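Hypothetical bacterial 6-phosphogluconolactonase (Bacteroides fragilis, PDB 3SCY) probably hydrolyses 6-phosphogluconolactone to 6-phosphogluconate, with a seven-bladed beta-propeller as its scaffold. Local coordinates at residues 334-337 with 338-341; 171-174 with 175-178; 145-149 with 150-154; 227-231 with 232-236. One frame throughout, in Å; residues are numbered along the deposited sequence.

In the fold
The four contacts follow one another along the chain, and none nests within or crosses another. Interaction 3 comes first, folding the loop that leads from strand 138-141 to strand 157-162, and so from one propeller blade to the next. Interaction 2 closes the turn between strands 168-173 and 178-184, and interaction 4 the hairpin of strands 224-229 and 234-241. These three meet in space: Gln152 bonds to the turn of interaction 2, Arg151 forms a salt bridge with Glu230 of interaction 4, and Leu174 packs against Glu230 and Ile231. Interaction 1, the turn between strands 329-335 and 342-350, stands apart, its nearest atoms about 14 Å from interaction 4.

Interaction 1: 334-337 with 338-341; sequences ERDQ and ATGL
Asp336 meets Ala338, Thr339, Gly340 and Leu341 through its backbone and its carboxylate, making it the hub of this turn. Among the main-chain bonds, its N-H reaches the carbonyl O of Leu341 at 2.9 Å, and its own O accepts from Gly340 N at 2.8 Å, with a weak bond from Thr339 N besides. Gly340 has a positive phi of 83°, which bends the chain back toward the strand.

Two side chains accept from the main chain. Asp336 OD1 takes the N-H of Ala338 at 3.0 Å, the geometry of an Asx turn, with the donor almost in line with the C-O bond; Thr339 N adds a weaker bond to the same oxygen. In an ST turn, Thr339 OG1 accepts from Leu341 N at 3.2 Å. Between the two side chains a water links Asp336 OD2, 2.7 Å away, to the Thr339 hydroxyl.

The Arg335 guanidinium passes Gly340 and is held by Gly317 O and Tyr274 OH, while Gln337 OE1 lies at its edge in a weak bond. The turn thus joins strand 329-335 to strand 342-350, the outermost strand of its four-stranded blade, just ahead of Leu342, which with Gln302 belongs to the sodium site.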
loop_
_atom_site.group_PDB
_atom_site.type_symbol
_atom_site.label_atom_id
_atom_site.label_comp_id
_atom_site.label_asym_id
_atom_site.label_seq_id
_atom_site.Cartn_x
_atom_site.Cartn_y
_atom_site.Cartn_z
ATOM N N GLU A 334 -8.721 -17.798 6.048
ATOM C CA GLU A 334 -9.865 -17.425 6.855
ATOM C C GLU A 334 -9.341 -16.935 8.203
ATOM O O GLU A 334 -8.425 -17.550 8.751
ATOM C CB GLU A 334 -10.837 -18.610 7.009
ATOM C CG GLU A 334 -12.102 -18.216 7.751
ATOM C CD GLU A 334 -13.234 -19.221 7.793
ATOM O OE1 GLU A 334 -13.141 -20.264 7.104
ATOM O OE2 GLU A 334 -14.235 -18.939 8.492
ATOM N N ARG A 335 -9.892 -15.833 8.712
ATOM C CA ARG A 335 -9.551 -15.236 9.997
ATOM C C ARG A 335 -10.467 -15.690 11.088
ATOM O O ARG A 335 -11.690 -15.650 10.935
ATOM C CB ARG A 335 -9.673 -13.712 9.949
ATOM C CG ARG A 335 -8.613 -12.998 9.160
ATOM C CD ARG A 335 -8.636 -11.490 9.420
ATOM N NE ARG A 335 -8.278 -11.119 10.789
ATOM C CZ ARG A 335 -9.127 -10.689 11.717
ATOM N NH1 ARG A 335 -10.406 -10.488 11.419
ATOM N NH2 ARG A 335 -8.700 -10.437 12.948
ATOM N N ASP A 336 -9.892 -16.041 12.228
ATOM C CA ASP A 336 -10.701 -16.300 13.403
ATOM C C ASP A 336 -10.764 -14.961 14.087
ATOM O O ASP A 336 -9.724 -14.439 14.503
ATOM C CB ASP A 336 -10.078 -17.407 14.272
ATOM C CG ASP A 336 -10.908 -17.748 15.501
ATOM O OD1 ASP A 336 -11.520 -16.824 16.082
ATOM O OD2 ASP A 336 -10.875 -18.910 15.930
ATOM N N GLN A 337 -11.959 -14.353 14.141
ATOM C CA GLN A 337 -12.096 -12.986 14.658
ATOM C C GLN A 337 -11.860 -12.889 16.172
ATOM O O GLN A 337 -11.478 -11.819 16.647
ATOM C CB GLN A 337 -13.447 -12.360 14.235
ATOM C CG GLN A 337 -13.678 -12.522 12.709
ATOM C CD GLN A 337 -14.133 -11.305 11.939
ATOM O OE1 GLN A 337 -13.523 -10.226 11.982
ATOM N NE2 GLN A 337 -15.132 -11.503 11.096
ATOM N N ALA A 338 -11.932 -14.005 16.894
ATOM C CA ALA A 338 -11.696 -14.033 18.330
ATOM C C ALA A 338 -10.222 -14.279 18.710
ATOM O O ALA A 338 -9.827 -13.936 19.821
ATOM C CB ALA A 338 -12.569 -15.097 18.962
ATOM N N THR A 339 -9.417 -14.894 17.832
ATOM C CA THR A 339 -8.012 -15.164 18.166
ATOM C C THR A 339 -7.033 -14.460 17.224
ATOM O O THR A 339 -5.847 -14.407 17.532
ATOM C CB THR A 339 -7.726 -16.675 18.090
ATOM O OG1 THR A 339 -7.824 -17.060 16.718
ATOM C CG2 THR A 339 -8.669 -17.493 18.967
ATOM N N GLY A 340 -7.511 -13.997 16.076
ATOM C CA GLY A 340 -6.651 -13.373 15.069
ATOM C C GLY A 340 -5.952 -14.370 14.160
ATOM O O GLY A 340 -5.353 -13.964 13.159
ATOM N N LEU A 341 -6.048 -15.684 14.472
ATOM C CA LEU A 341 -5.341 -16.736 13.736
ATOM C C LEU A 341 -5.932 -17.042 12.378
ATOM O O LEU A 341 -7.113 -16.792 12.112
ATOM C CB LEU A 341 -5.217 -18.008 14.571
ATOM C CG LEU A 341 -4.569 -17.819 15.941
ATOM C CD1 LEU A 341 -4.502 -19.147 16.682
ATOM C CD2 LEU A 341 -3.164 -17.131 15.839
HETATM O O HOH W 1 -8.369 -19.757 16.127
#

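Interaction 2: 171-174 with 175-178; sequences ADDL and GTDQ
Two first torsions bring Asp173 and Thr176 together. The Asp173 carboxylate swings anti to its own nitrogen (chi1 -177°) and over the turn that follows, while the Thr176 hydroxyl sits between its backbone N and carbonyl carbon (chi1 70°), facing back toward the acid. As a result Thr176 OG1 lies only 2.7 Å from Asp173 OD2, with the methyl CG2 beside the same oxygen at 3.4 Å. Gln178 OE1 is also close to the hydroxyl, at 3.0 Å from Thr176 OG1.

The other carboxylate oxygen serves the main chain. Asp173 OD1 accepts weak bonds from Gly175 N at 3.0 Å and from Thr176 N at 3.2 Å, spanning the first corner of the turn. The backbone closes as a G1 beta bulge, in which Asp177 and Gln178 both face Asp173. Asp173 N donates to Gln178 O at 2.8 Å, whereas Asp173 O gathers weak bonds from the amides of Thr176, Asp177 and Gln178. Asp177, at the first bulge position, takes a left-handed backbone conformation (phi 59°), and its carboxylate accepts from Gly210 N and Gly212 N.

Outside the turn, His156 N reaches Asp173 OD1 and His180 NE2 reaches OD2, which ties the turn to the residue just before strand 157-162 and to strand 178-184 of the same blade. A buried carboxylate thus has donors at both oxygens, several of them weak singly; together they would probably stabilise its negative charge and hold it in place.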
loop_
_atom_site.group_PDB
_atom_site.type_symbol
_atom_site.label_atom_id
_atom_site.label_comp_id
_atom_site.label_asym_id
_atom_site.label_seq_id
_atom_site.Cartn_x
_atom_site.Cartn_y
_atom_site.Cartn_z
ATOM N N ALA A 171 5.304 10.697 4.155
ATOM C CA ALA A 171 5.990 9.927 3.134
ATOM C C ALA A 171 7.126 9.118 3.741
ATOM O O ALA A 171 8.086 9.696 4.280
ATOM C CB ALA A 171 6.509 10.872 2.060
ATOM N N ASP A 172 7.030 7.776 3.645
ATOM C CA ASP A 172 8.044 6.892 4.241
ATOM C C ASP A 172 9.267 6.814 3.378
ATOM O O ASP A 172 9.160 6.508 2.179
ATOM C CB ASP A 172 7.478 5.472 4.422
ATOM C CG ASP A 172 6.348 5.335 5.410
ATOM O OD1 ASP A 172 6.118 6.283 6.184
ATOM O OD2 ASP A 172 5.708 4.245 5.434
ATOM N N ASP A 173 10.430 7.026 3.992
ATOM C CA ASP A 173 11.691 7.003 3.278
ATOM C C ASP A 173 12.573 5.902 3.824
ATOM O O ASP A 173 13.255 6.050 4.850
ATOM C CB ASP A 173 12.352 8.368 3.371
ATOM C CG ASP A 173 13.662 8.549 2.621
ATOM O OD1 ASP A 173 14.232 7.534 2.145
ATOM O OD2 ASP A 173 14.116 9.698 2.511
ATOM N N LEU A 174 12.595 4.794 3.080
ATOM C CA LEU A 174 13.362 3.610 3.443
ATOM C C LEU A 174 14.852 3.919 3.503
ATOM O O LEU A 174 15.568 3.365 4.351
ATOM C CB LEU A 174 13.049 2.472 2.436
ATOM C CG LEU A 174 13.846 1.133 2.579
ATOM C CD1 LEU A 174 12.992 -0.047 2.127
ATOM C CD2 LEU A 174 15.191 1.167 1.784
ATOM N N GLY A 175 15.312 4.801 2.617
ATOM C CA GLY A 175 16.726 5.123 2.543
ATOM C C GLY A 175 17.292 5.987 3.645
ATOM O O GLY A 175 18.494 5.908 3.915
ATOM N N THR A 176 16.464 6.843 4.263
ATOM C CA THR A 176 17.002 7.758 5.278
ATOM C C THR A 176 16.393 7.546 6.667
ATOM O O THR A 176 16.671 8.355 7.554
ATOM C CB THR A 176 16.827 9.219 4.836
ATOM O OG1 THR A 176 15.440 9.552 4.883
ATOM C CG2 THR A 176 17.396 9.484 3.451
ATOM N N ASP A 177 15.574 6.479 6.863
ATOM C CA ASP A 177 14.956 6.187 8.173
ATOM C C ASP A 177 14.091 7.362 8.658
ATOM O O ASP A 177 14.087 7.689 9.841
ATOM C CB ASP A 177 16.032 5.816 9.221
ATOM C CG ASP A 177 16.696 4.502 8.877
ATOM O OD1 ASP A 177 15.968 3.535 8.564
ATOM O OD2 ASP A 177 17.939 4.442 8.906
ATOM N N GLN A 178 13.353 7.968 7.750
ATOM C CA GLN A 178 12.491 9.098 8.076
ATOM C C GLN A 178 11.119 8.950 7.477
ATOM O O GLN A 178 10.942 8.278 6.468
ATOM C CB GLN A 178 13.099 10.426 7.568
ATOM C CG GLN A 178 14.352 10.868 8.310
ATOM C CD GLN A 178 14.943 12.104 7.681
ATOM O OE1 GLN A 178 15.380 12.110 6.525
ATOM N NE2 GLN A 178 14.994 13.171 8.444
#

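Interaction 3: 145-149 with 150-154; sequences SGPDK and ERQTM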
loop_
_atom_site.group_PDB
_atom_site.type_symbol
_atom_site.label_atom_id
_atom_site.label_comp_id
_atom_site.label_asym_id
_atom_site.label_seq_id
_atom_site.Cartn_x
_atom_site.Cartn_y
_atom_site.Cartn_z
ATOM N N SER A 145 20.946 9.660 3.480
ATOM C CA SER A 145 21.304 8.244 3.434
ATOM C C SER A 145 21.136 7.640 4.819
ATOM O O SER A 145 20.835 8.344 5.788
ATOM C CB SER A 145 22.737 8.070 2.928
ATOM O OG SER A 145 23.642 8.786 3.746
ATOM N N GLY A 146 21.326 6.340 4.897
ATOM C CA GLY A 146 21.234 5.594 6.140
ATOM C C GLY A 146 22.413 4.657 6.277
ATOM O O GLY A 146 23.283 4.632 5.404
ATOM N N PRO A 147 22.452 3.855 7.349
ATOM C CA PRO A 147 23.634 2.996 7.584
ATOM C C PRO A 147 23.750 1.756 6.696
ATOM O O PRO A 147 24.880 1.311 6.481
ATOM C CB PRO A 147 23.488 2.579 9.046
ATOM C CG PRO A 147 22.041 2.710 9.338
ATOM C CD PRO A 147 21.521 3.828 8.498
ATOM N N ASP A 148 22.619 1.155 6.228
ATOM C CA ASP A 148 22.699 -0.058 5.389
ATOM C C ASP A 148 23.474 0.265 4.117
ATOM O O ASP A 148 23.065 1.138 3.347
ATOM C CB ASP A 148 21.315 -0.647 5.073
ATOM C CG ASP A 148 21.355 -2.039 4.466
ATOM O OD1 ASP A 148 21.854 -2.181 3.319
ATOM O OD2 ASP A 148 20.872 -2.980 5.118
ATOM N N LYS A 149 24.645 -0.386 3.951
ATOM C CA LYS A 149 25.569 -0.114 2.851
ATOM C C LYS A 149 24.996 -0.327 1.446
ATOM O O LYS A 149 25.413 0.384 0.538
ATOM C CB LYS A 149 26.859 -0.934 2.998
ATOM C CG LYS A 149 28.026 -0.109 3.537
ATOM C CD LYS A 149 29.344 -0.881 3.544
ATOM C CE LYS A 149 30.149 -0.676 2.283
ATOM N NZ LYS A 149 31.373 -1.519 2.263
ATOM N N GLU A 150 24.083 -1.289 1.257
ATOM C CA GLU A 150 23.502 -1.568 -0.059
ATOM C C GLU A 150 22.092 -1.003 -0.225
ATOM O O GLU A 150 21.680 -0.706 -1.352
ATOM C CB GLU A 150 23.466 -3.082 -0.313
ATOM C CG GLU A 150 24.696 -3.612 -1.037
ATOM C CD GLU A 150 26.003 -3.595 -0.265
ATOM O OE1 GLU A 150 27.001 -3.063 -0.804
ATOM O OE2 GLU A 150 26.037 -4.128 0.868
ATOM N N ARG A 151 21.339 -0.876 0.874
ATOM C CA ARG A 151 19.962 -0.428 0.753
ATOM C C ARG A 151 19.684 1.037 1.092
ATOM O O ARG A 151 18.617 1.523 0.712
ATOM C CB ARG A 151 19.070 -1.320 1.635
ATOM C CG ARG A 151 19.054 -2.806 1.241
ATOM C CD ARG A 151 18.423 -3.094 -0.122
ATOM N NE ARG A 151 17.111 -2.452 -0.320
ATOM C CZ ARG A 151 15.943 -2.977 0.042
ATOM N NH1 ARG A 151 15.896 -4.156 0.652
ATOM N NH2 ARG A 151 14.812 -2.326 -0.202
ATOM N N GLN A 152 20.599 1.742 1.782
ATOM C CA GLN A 152 20.327 3.122 2.214
ATOM C C GLN A 152 21.412 4.110 1.760
ATOM O O GLN A 152 21.821 4.974 2.530
ATOM C CB GLN A 152 20.162 3.158 3.748
ATOM C CG GLN A 152 19.057 2.233 4.277
ATOM C CD GLN A 152 18.893 2.303 5.775
ATOM O OE1 GLN A 152 19.799 1.953 6.545
ATOM N NE2 GLN A 152 17.731 2.749 6.229
ATOM N N THR A 153 21.825 4.017 0.488
ATOM C CA THR A 153 22.863 4.887 -0.092
ATOM C C THR A 153 22.264 6.235 -0.505
ATOM O O THR A 153 23.000 7.171 -0.812
ATOM C CB THR A 153 23.512 4.195 -1.306
ATOM O OG1 THR A 153 22.530 4.043 -2.330
ATOM C CG2 THR A 153 24.093 2.834 -0.962
HETATM N N MSE A 154 20.919 6.322 -0.513
HETATM C CA MSE A 154 20.160 7.491 -0.960
HETATM C C MSE A 154 18.731 7.401 -0.462
HETATM O O MSE A 154 18.316 6.314 -0.051
HETATM C CB MSE A 154 20.149 7.552 -2.511
HETATM C CG MSE A 154 19.703 6.242 -3.155
HETATM SE SE MSE A 154 19.486 6.246 -5.082
HETATM C CE MSE A 154 21.061 7.289 -5.629
#
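Gln152 and Asp148 carry this loop, each using backbone and side chain to grip the other limb. Gln152 is the buried member of a largely exposed stretch, and all its polar groups are paired. Its carbonyl O accepts the N-H of Gly146 at 2.8 Å in an almost straight bond (176°). The side chain, extended beyond CG, passes alongside Gly146, where a CB would clash with Gln152 CD, and carries OE1 to Asp148 N at 2.9 Å; the donor lies in the amide plane, on a lone pair. The CD edge of the Pro147 ring rests against this oxygen too, with CD 3.2 Å from Gln152 OE1. The NH2 end of the amide faces the neighbouring turn, where NE2 donates to Leu174 O and more weakly to Asp177 OD1. Finally Gln152 N returns to Asp148 O at 3.0 Å, approaching from out of the carbonyl plane.

Asp148 OD1 is shared by two backbone donors. Arg151 N reaches it at 2.8 Å from above the carboxylate plane, and Glu150 N, at 3.2 Å, comes from the opposite face on the anti side, completing an Asx turn. This follows from an Asp148 CG that is anti to the backbone N (chi1 -168°), which lays the carboxylate over the bend and alongside the Arg151 side chain. The guanidinium itself runs on to Glu230 and Tyr117.

Two amide donors on one oxygen probably help Asp148 to keep its negative charge, despite the Glu150 carboxylate nearby. The loop, lacking regular secondary structure, is held by polar bonds within itself and by those of Gln152 and Arg151 to neighbouring loops.

Interaction 4: 227-231 with 232-236; sequences LINEI and GGTVI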
loop_
_atom_site.group_PDB
_atom_site.type_symbol
_atom_site.label_atom_id
_atom_site.label_comp_id
_atom_site.label_asym_id
_atom_site.label_seq_id
_atom_site.Cartn_x
_atom_site.Cartn_y
_atom_site.Cartn_z
ATOM N N LEU A 227 3.875 1.473 11.493
ATOM C CA LEU A 227 4.833 1.423 10.414
ATOM C C LEU A 227 5.528 0.079 10.348
ATOM O O LEU A 227 5.946 -0.429 11.389
ATOM C CB LEU A 227 5.893 2.526 10.661
ATOM C CG LEU A 227 7.150 2.528 9.802
ATOM C CD1 LEU A 227 6.839 2.953 8.364
ATOM C CD2 LEU A 227 8.232 3.458 10.410
ATOM N N ILE A 228 5.665 -0.476 9.132
ATOM C CA ILE A 228 6.422 -1.701 8.927
ATOM C C ILE A 228 7.761 -1.289 8.323
ATOM O O ILE A 228 7.788 -0.567 7.314
ATOM C CB ILE A 228 5.694 -2.814 8.111
ATOM C CG1 ILE A 228 6.540 -4.107 8.124
ATOM C CG2 ILE A 228 5.346 -2.366 6.662
ATOM C CD1 ILE A 228 5.862 -5.344 7.659
ATOM N N ASN A 229 8.860 -1.761 8.942
ATOM C CA ASN A 229 10.220 -1.461 8.517
ATOM C C ASN A 229 10.774 -2.640 7.766
ATOM O O ASN A 229 10.878 -3.736 8.337
ATOM C CB ASN A 229 11.064 -1.115 9.730
ATOM C CG ASN A 229 10.644 0.193 10.337
ATOM O OD1 ASN A 229 10.688 1.232 9.692
ATOM N ND2 ASN A 229 10.210 0.162 11.581
ATOM N N GLU A 230 11.124 -2.429 6.486
ATOM C CA GLU A 230 11.602 -3.513 5.633
ATOM C C GLU A 230 12.902 -4.133 6.141
ATOM O O GLU A 230 13.001 -5.355 6.218
ATOM C CB GLU A 230 11.803 -3.034 4.191
ATOM C CG GLU A 230 12.363 -4.109 3.267
ATOM C CD GLU A 230 12.274 -3.788 1.791
ATOM O OE1 GLU A 230 11.263 -3.183 1.369
ATOM O OE2 GLU A 230 13.169 -4.230 1.037
ATOM N N ILE A 231 13.909 -3.302 6.434
ATOM C CA ILE A 231 15.229 -3.813 6.783
ATOM C C ILE A 231 15.294 -4.290 8.227
ATOM O O ILE A 231 15.826 -5.370 8.495
ATOM C CB ILE A 231 16.297 -2.739 6.506
ATOM C CG1 ILE A 231 16.200 -2.205 5.058
ATOM C CG2 ILE A 231 17.716 -3.306 6.786
ATOM C CD1 ILE A 231 17.059 -0.900 4.805
ATOM N N GLY A 232 14.784 -3.481 9.135
ATOM C CA GLY A 232 14.789 -3.811 10.556
ATOM C C GLY A 232 13.844 -4.937 10.922
ATOM O O GLY A 232 14.060 -5.619 11.930
ATOM N N GLY A 233 12.808 -5.132 10.096
ATOM C CA GLY A 233 11.807 -6.176 10.305
ATOM C C GLY A 233 10.932 -5.893 11.510
ATOM O O GLY A 233 10.379 -6.805 12.127
ATOM N N THR A 234 10.862 -4.635 11.882
ATOM C CA THR A 234 10.099 -4.189 13.024
ATOM C C THR A 234 8.824 -3.483 12.630
ATOM O O THR A 234 8.712 -2.908 11.542
ATOM C CB THR A 234 10.932 -3.208 13.883
ATOM O OG1 THR A 234 11.391 -2.123 13.069
ATOM C CG2 THR A 234 12.131 -3.881 14.570
ATOM N N VAL A 235 7.867 -3.497 13.559
ATOM C CA VAL A 235 6.667 -2.671 13.506
ATOM C C VAL A 235 6.870 -1.609 14.565
ATOM O O VAL A 235 7.193 -1.946 15.706
ATOM C CB VAL A 235 5.327 -3.445 13.705
ATOM C CG1 VAL A 235 4.126 -2.479 13.778
ATOM C CG2 VAL A 235 5.113 -4.455 12.592
ATOM N N ILE A 236 6.679 -0.345 14.182
ATOM C CA ILE A 236 6.699 0.758 15.121
ATOM C C ILE A 236 5.267 1.258 15.266
ATOM O O ILE A 236 4.583 1.535 14.262
ATOM C CB ILE A 236 7.669 1.886 14.720
ATOM C CG1 ILE A 236 9.115 1.334 14.628
ATOM C CG2 ILE A 236 7.593 3.021 15.746
ATOM C CD1 ILE A 236 10.146 2.393 14.115
#
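Asn229 crosses to Thr234 at the point where the two strands part into the turn. Its CG lies beside the backbone N (chi1 -68°), sending the carboxamide over the partner strand, where ND2 donates to Thr234 OG1 at 3.0 Å, tilted out of the amide plane, and weakly to Thr234 O. That carbonyl already receives the backbone Asn229 N at 2.8 Å, almost in line with its C=O, so one residue holds Thr234 by main chain and side chain together. Ile236 CD1 touches the amide as well, 3.4 Å from Asn229 ND2.

Leu227 faces Ile236 in an antiparallel hydrogen-bonded pair. Leu227 N donates to Ile236 O and Ile236 N to Leu227 O, both at 2.9 Å, and on the same face the methyls Leu227 CD2 and Ile236 CD1 approach to 4.3 Å. Between this pair and the Asn229-Thr234 bond, at the non-hydrogen-bonded pair Ile228-Val235, Val235 CA lies 3.2 Å from Leu227 O in a CA-H...O contact.

Gly232 makes the corner between Ile231 and Gly233 and shares a backbone bond with Ser211. Gly233 then takes a positive phi (69°) and gives a weak bond to Asn229 O, shutting the loop of the hairpin.

Strands 224-229 and 234-241 are the two middle strands of their four-stranded blade. Strand 213-218 flanks the first, where Leu227 and Asn229 rest on Pro213, and strand 244-252 flanks the second, while Val235 packs on Ile264 of the next blade's strand 261-266.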